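PDB 2VK9: alpha-toxin from Clostridium novyi, which is a large clostridial toxin related to TcdA and TcdB, represented here by its catalytic domain, which belongs to the GT-A fold class. Local coordinates for residues Y116-R130 with Y278-G290. Residues are numbered along the deposited sequence; the frame is centred on the assembly and turned at random.
Sequences YYNMWKMFNKDYNIR and YGGVYCDLDFLPG
Trp120, on the helix 111-123, lays its indole against Leu288 and Pro289, in the loop that follows strand 280-283 of the GT-A-type mixed sheet. That loop begins with Asp284-Leu285-Asp286, which has the form of the DXD motif of GT-A proteins. The helix packs against the backbone and the middle residue of the motif: Tyr117 CB rests on Leu285 CD2, and the edge of the Tyr116 ring comes near Asp286 O.

The polar link is a single bond: Trp120 NE1 donates to Phe287 O over 3.1 Å with an N-H...O angle of 160°. The acceptor lies near the indole plane, whereas the donor sits above the plane of the carbonyl and is not aimed at a lone pair.

Two CH-pi contacts accompany this bond. Pro289 CD stands 3.6 Å from the centroid of the five-membered ring of Trp120, only 12° off its normal, hence squarely over the face. The indole is brought there by a first torsion that sets CG anti to the carbonyl carbon. Leu288 CG lies 4.2 Å from the centroid of the Tyr116 ring, over one face, while Tyr116 OH hydrogen-bonds to Asp519 N.

Apolar contacts fill in the rest. Met119 CG meets Pro289 CG at 3.5 Å and also touches Leu288 CD2. Cys283 SG makes an oblique sulfur-aromatic contact with the six-membered ring of Trp120, its centroid 4.5 Å away. Strand 99-103 separates 128-133 from 280-283 in the sheet; Tyr127, just before strand 128-133, reaches Val281 of strand 280-283, with Tyr127 CE2 4.2 Å from Val281 CG2.

Just before strand 280-283, Tyr278 receives the guanidinium of the extended Arg130 chain, the planes inclined by 35°; Tyr278 CE2 lies over the guanidinium face near its rim, 3.8 Å from Arg130 NE.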
loop_
_atom_site.group_PDB
_atom_site.type_symbol
_atom_site.label_atom_id
_atom_site.label_comp_id
_atom_site.label_asym_id
_atom_site.label_seq_id
_atom_site.Cartn_x
_atom_site.Cartn_y
_atom_site.Cartn_z
ATOM N N TYR A 116 -15.301 13.080 5.615
ATOM C CA TYR A 116 -14.575 12.805 4.370
ATOM C C TYR A 116 -15.386 11.894 3.457
ATOM O O TYR A 116 -15.450 12.098 2.250
ATOM C CB TYR A 116 -13.220 12.141 4.639
ATOM C CG TYR A 116 -12.135 13.017 5.227
ATOM C CD1 TYR A 116 -10.816 12.900 4.799
ATOM C CD2 TYR A 116 -12.415 13.942 6.230
ATOM C CE1 TYR A 116 -9.801 13.692 5.357
ATOM C CE2 TYR A 116 -11.413 14.737 6.789
ATOM C CZ TYR A 116 -10.111 14.605 6.352
ATOM O OH TYR A 116 -9.131 15.380 6.929
ATOM N N TYR A 117 -16.000 10.887 4.058
ATOM C CA TYR A 117 -16.777 9.898 3.336
ATOM C C TYR A 117 -17.975 10.555 2.688
ATOM O O TYR A 117 -18.322 10.256 1.548
ATOM C CB TYR A 117 -17.232 8.836 4.320
ATOM C CG TYR A 117 -17.972 7.661 3.737
ATOM C CD1 TYR A 117 -17.404 6.866 2.744
ATOM C CD2 TYR A 117 -19.222 7.317 4.222
ATOM C CE1 TYR A 117 -18.076 5.773 2.245
ATOM C CE2 TYR A 117 -19.899 6.239 3.738
ATOM C CZ TYR A 117 -19.329 5.464 2.751
ATOM O OH TYR A 117 -20.032 4.383 2.277
ATOM N N ASN A 118 -18.595 11.464 3.434
ATOM C CA ASN A 118 -19.722 12.232 2.951
ATOM C C ASN A 118 -19.327 13.149 1.794
ATOM O O ASN A 118 -20.125 13.423 0.903
ATOM C CB ASN A 118 -20.300 13.057 4.092
ATOM C CG ASN A 118 -21.570 13.769 3.700
ATOM O OD1 ASN A 118 -22.556 13.131 3.344
ATOM N ND2 ASN A 118 -21.552 15.097 3.749
ATOM N N MET A 119 -18.088 13.621 1.833
ATOM C CA MET A 119 -17.574 14.530 0.834
ATOM C C MET A 119 -17.484 13.790 -0.505
ATOM O O MET A 119 -17.939 14.282 -1.535
ATOM C CB MET A 119 -16.216 15.043 1.296
ATOM C CG MET A 119 -15.547 16.043 0.381
ATOM S SD MET A 119 -16.163 17.716 0.563
ATOM C CE MET A 119 -16.359 17.783 2.338
ATOM N N TRP A 120 -16.917 12.589 -0.462
ATOM C CA TRP A 120 -16.905 11.685 -1.598
ATOM C C TRP A 120 -18.309 11.386 -2.115
ATOM O O TRP A 120 -18.542 11.401 -3.324
ATOM C CB TRP A 120 -16.195 10.393 -1.217
ATOM C CG TRP A 120 -14.724 10.543 -1.216
ATOM C CD1 TRP A 120 -13.911 10.620 -0.129
ATOM C CD2 TRP A 120 -13.876 10.658 -2.361
ATOM N NE1 TRP A 120 -12.605 10.766 -0.524
ATOM C CE2 TRP A 120 -12.557 10.784 -1.893
ATOM C CE3 TRP A 120 -14.102 10.659 -3.738
ATOM C CZ2 TRP A 120 -11.468 10.911 -2.750
ATOM C CZ3 TRP A 120 -13.021 10.786 -4.588
ATOM C CH2 TRP A 120 -11.720 10.914 -4.091
ATOM N N LYS A 121 -19.234 11.129 -1.188
ATOM C CA LYS A 121 -20.628 10.867 -1.511
ATOM C C LYS A 121 -21.304 12.036 -2.213
ATOM O O LYS A 121 -22.091 11.839 -3.146
ATOM C CB LYS A 121 -21.402 10.516 -0.252
ATOM C CG LYS A 121 -21.427 9.039 0.071
ATOM C CD LYS A 121 -22.273 8.776 1.305
ATOM C CE LYS A 121 -22.467 7.301 1.499
ATOM N NZ LYS A 121 -23.098 7.003 2.812
ATOM N N MET A 122 -20.997 13.249 -1.766
ATOM C CA MET A 122 -21.610 14.450 -2.317
ATOM C C MET A 122 -21.237 14.717 -3.773
ATOM O O MET A 122 -22.054 15.236 -4.531
ATOM C CB MET A 122 -21.246 15.663 -1.478
ATOM C CG MET A 122 -22.126 15.884 -0.256
ATOM S SD MET A 122 -21.397 17.169 0.804
ATOM C CE MET A 122 -21.575 18.613 -0.251
ATOM N N PHE A 123 -20.020 14.346 -4.163
ATOM C CA PHE A 123 -19.488 14.735 -5.466
ATOM C C PHE A 123 -19.419 13.624 -6.511
ATOM O O PHE A 123 -18.973 13.859 -7.645
ATOM C CB PHE A 123 -18.112 15.392 -5.306
ATOM C CG PHE A 123 -18.171 16.749 -4.689
ATOM C CD1 PHE A 123 -17.995 16.911 -3.324
ATOM C CD2 PHE A 123 -18.418 17.867 -5.468
ATOM C CE1 PHE A 123 -18.068 18.166 -2.743
ATOM C CE2 PHE A 123 -18.488 19.123 -4.904
ATOM C CZ PHE A 123 -18.315 19.276 -3.539
ATOM N N ASN A 124 -19.858 12.425 -6.134
ATOM C CA ASN A 124 -19.769 11.262 -7.016
ATOM C C ASN A 124 -21.023 10.404 -6.939
ATOM O O ASN A 124 -20.963 9.233 -6.583
ATOM C CB ASN A 124 -18.530 10.430 -6.679
ATOM C CG ASN A 124 -17.243 11.198 -6.875
ATOM O OD1 ASN A 124 -16.779 11.384 -7.997
ATOM N ND2 ASN A 124 -16.653 11.647 -5.778
ATOM N N LYS A 125 -22.159 11.000 -7.282
ATOM C CA LYS A 125 -23.445 10.321 -7.179
ATOM C C LYS A 125 -23.649 9.281 -8.273
ATOM O O LYS A 125 -24.581 8.486 -8.208
ATOM C CB LYS A 125 -24.593 11.326 -7.198
ATOM C CG LYS A 125 -24.701 12.150 -5.945
ATOM C CD LYS A 125 -25.780 13.195 -6.106
ATOM C CE LYS A 125 -25.562 14.356 -5.148
ATOM N NZ LYS A 125 -26.399 15.523 -5.560
ATOM N N ASP A 126 -22.774 9.300 -9.273
ATOM C CA ASP A 126 -22.771 8.305 -10.343
ATOM C C ASP A 126 -21.927 7.064 -10.008
ATOM O O ASP A 126 -21.715 6.206 -10.865
ATOM C CB ASP A 126 -22.284 8.944 -11.648
ATOM C CG ASP A 126 -20.898 9.590 -11.518
ATOM O OD1 ASP A 126 -20.496 9.955 -10.389
ATOM O OD2 ASP A 126 -20.209 9.744 -12.558
ATOM N N TYR A 127 -21.451 6.975 -8.766
ATOM C CA TYR A 127 -20.690 5.822 -8.289
ATOM C C TYR A 127 -21.481 5.008 -7.263
ATOM O O TYR A 127 -22.302 5.555 -6.525
ATOM C CB TYR A 127 -19.372 6.291 -7.669
ATOM C CG TYR A 127 -18.275 6.538 -8.682
ATOM C CD1 TYR A 127 -18.302 7.659 -9.517
ATOM C CD2 TYR A 127 -17.209 5.647 -8.811
ATOM C CE1 TYR A 127 -17.294 7.884 -10.459
ATOM C CE2 TYR A 127 -16.199 5.861 -9.754
ATOM C CZ TYR A 127 -16.251 6.978 -10.572
ATOM O OH TYR A 127 -15.264 7.187 -11.496
ATOM N N ASN A 128 -21.260 3.698 -7.238
ATOM C CA ASN A 128 -21.665 2.894 -6.108
ATOM C C ASN A 128 -20.529 2.995 -5.110
ATOM O O ASN A 128 -19.402 2.538 -5.374
ATOM C CB ASN A 128 -21.920 1.439 -6.499
ATOM C CG ASN A 128 -23.146 1.274 -7.383
ATOM O OD1 ASN A 128 -24.035 2.111 -7.384
ATOM N ND2 ASN A 128 -23.193 0.187 -8.140
ATOM N N ILE A 129 -20.823 3.637 -3.981
ATOM C CA ILE A 129 -19.834 3.901 -2.961
ATOM C C ILE A 129 -20.039 2.943 -1.805
ATOM O O ILE A 129 -21.152 2.797 -1.299
ATOM C CB ILE A 129 -19.884 5.360 -2.498
ATOM C CG1 ILE A 129 -19.597 6.283 -3.682
ATOM C CG2 ILE A 129 -18.849 5.599 -1.423
ATOM C CD1 ILE A 129 -19.776 7.747 -3.400
ATOM N N ARG A 130 -18.973 2.266 -1.403
ATOM C CA ARG A 130 -19.065 1.322 -0.304
ATOM C C ARG A 130 -17.950 1.561 0.677
ATOM O O ARG A 130 -16.865 2.001 0.315
ATOM C CB ARG A 130 -18.980 -0.117 -0.800
ATOM C CG ARG A 130 -20.184 -0.660 -1.544
ATOM C CD ARG A 130 -19.798 -2.012 -2.128
ATOM N NE ARG A 130 -20.705 -2.509 -3.157
ATOM C CZ ARG A 130 -20.659 -2.175 -4.447
ATOM N NH1 ARG A 130 -19.751 -1.321 -4.906
ATOM N NH2 ARG A 130 -21.532 -2.700 -5.287
ATOM N N TYR A 278 -14.692 -6.183 -7.168
ATOM C CA TYR A 278 -15.541 -5.126 -7.722
ATOM C C TYR A 278 -14.855 -4.319 -8.802
ATOM O O TYR A 278 -15.508 -3.813 -9.715
ATOM C CB TYR A 278 -15.983 -4.157 -6.614
ATOM C CG TYR A 278 -16.767 -4.814 -5.501
ATOM C CD1 TYR A 278 -16.118 -5.320 -4.371
ATOM C CD2 TYR A 278 -18.155 -4.939 -5.581
ATOM C CE1 TYR A 278 -16.824 -5.937 -3.353
ATOM C CE2 TYR A 278 -18.880 -5.552 -4.561
ATOM C CZ TYR A 278 -18.207 -6.056 -3.452
ATOM O OH TYR A 278 -18.914 -6.673 -2.428
ATOM N N GLY A 279 -13.539 -4.177 -8.688
ATOM C CA GLY A 279 -12.796 -3.224 -9.506
ATOM C C GLY A 279 -13.225 -1.805 -9.173
ATOM O O GLY A 279 -14.018 -1.589 -8.257
ATOM N N GLY A 280 -12.711 -0.842 -9.932
ATOM C CA GLY A 280 -13.035 0.561 -9.737
ATOM C C GLY A 280 -11.939 1.304 -8.994
ATOM O O GLY A 280 -10.749 1.045 -9.189
ATOM N N VAL A 281 -12.357 2.232 -8.139
ATOM C CA VAL A 281 -11.447 3.061 -7.380
ATOM C C VAL A 281 -11.427 2.585 -5.947
ATOM O O VAL A 281 -12.478 2.301 -5.371
ATOM C CB VAL A 281 -11.919 4.524 -7.377
ATOM C CG1 VAL A 281 -10.909 5.416 -6.686
ATOM C CG2 VAL A 281 -12.179 5.001 -8.792
ATOM N N TYR A 282 -10.233 2.479 -5.377
ATOM C CA TYR A 282 -10.094 2.344 -3.933
ATOM C C TYR A 282 -9.496 3.620 -3.397
ATOM O O TYR A 282 -8.538 4.135 -3.952
ATOM C CB TYR A 282 -9.197 1.178 -3.522
ATOM C CG TYR A 282 -8.784 1.322 -2.082
ATOM C CD1 TYR A 282 -9.655 0.969 -1.049
ATOM C CD2 TYR A 282 -7.547 1.883 -1.743
ATOM C CE1 TYR A 282 -9.297 1.133 0.285
ATOM C CE2 TYR A 282 -7.178 2.065 -0.404
ATOM C CZ TYR A 282 -8.058 1.685 0.603
ATOM O OH TYR A 282 -7.706 1.866 1.921
ATOM N N CYS A 283 -10.040 4.117 -2.298
ATOM C CA CYS A 283 -9.505 5.313 -1.685
ATOM C C CYS A 283 -9.337 5.194 -0.180
ATOM O O CYS A 283 -10.115 4.543 0.507
ATOM C CB CYS A 283 -10.370 6.521 -2.022
ATOM S SG CYS A 283 -9.611 8.079 -1.542
ATOM N N ASP A 284 -8.289 5.839 0.311
ATOM C CA ASP A 284 -8.024 5.965 1.724
ATOM C C ASP A 284 -8.932 7.053 2.284
ATOM O O ASP A 284 -9.114 8.102 1.649
ATOM C CB ASP A 284 -6.576 6.383 1.892
ATOM C CG ASP A 284 -5.967 5.889 3.179
ATOM O OD1 ASP A 284 -6.165 6.565 4.230
ATOM O OD2 ASP A 284 -5.271 4.835 3.122
ATOM N N LEU A 285 -9.504 6.813 3.465
ATOM C CA LEU A 285 -10.375 7.802 4.121
ATOM C C LEU A 285 -9.694 9.132 4.536
ATOM O O LEU A 285 -10.364 10.074 4.971
ATOM C CB LEU A 285 -11.110 7.165 5.298
ATOM C CG LEU A 285 -12.379 6.408 4.916
ATOM C CD1 LEU A 285 -12.734 5.339 5.941
ATOM C CD2 LEU A 285 -13.533 7.379 4.717
ATOM N N ASP A 286 -8.374 9.213 4.383
ATOM C CA ASP A 286 -7.640 10.456 4.611
ATOM C C ASP A 286 -7.657 11.388 3.417
ATOM O O ASP A 286 -7.332 12.553 3.547
ATOM C CB ASP A 286 -6.192 10.137 4.943
ATOM C CG ASP A 286 -6.051 9.475 6.280
ATOM O OD1 ASP A 286 -7.035 9.510 7.063
ATOM O OD2 ASP A 286 -4.958 8.927 6.548
ATOM N N PHE A 287 -8.001 10.868 2.247
ATOM C CA PHE A 287 -8.026 11.676 1.044
ATOM C C PHE A 287 -9.424 12.202 0.820
ATOM O O PHE A 287 -10.384 11.711 1.411
ATOM C CB PHE A 287 -7.569 10.864 -0.160
ATOM C CG PHE A 287 -6.093 10.549 -0.166
ATOM C CD1 PHE A 287 -5.296 10.780 0.956
ATOM C CD2 PHE A 287 -5.505 9.989 -1.293
ATOM C CE1 PHE A 287 -3.931 10.476 0.944
ATOM C CE2 PHE A 287 -4.142 9.679 -1.311
ATOM C CZ PHE A 287 -3.356 9.921 -0.191
ATOM N N LEU A 288 -9.530 13.215 -0.026
ATOM C CA LEU A 288 -10.797 13.839 -0.326
ATOM C C LEU A 288 -10.856 13.988 -1.819
ATOM O O LEU A 288 -9.832 13.839 -2.480
ATOM C CB LEU A 288 -10.878 15.202 0.350
ATOM C CG LEU A 288 -11.192 15.175 1.848
ATOM C CD1 LEU A 288 -10.927 16.519 2.482
ATOM C CD2 LEU A 288 -12.628 14.770 2.088
ATOM N N PRO A 289 -12.054 14.235 -2.373
ATOM C CA PRO A 289 -12.149 14.517 -3.800
ATOM C C PRO A 289 -11.187 15.608 -4.252
ATOM O O PRO A 289 -10.847 16.489 -3.467
ATOM C CB PRO A 289 -13.601 14.966 -3.989
ATOM C CG PRO A 289 -14.200 15.032 -2.641
ATOM C CD PRO A 289 -13.375 14.206 -1.732
ATOM N N GLY A 290 -10.752 15.527 -5.506
ATOM C CA GLY A 290 -9.773 16.458 -6.058
ATOM C C GLY A 290 -10.233 17.901 -6.085
ATOM O O GLY A 290 -11.362 18.192 -6.478
#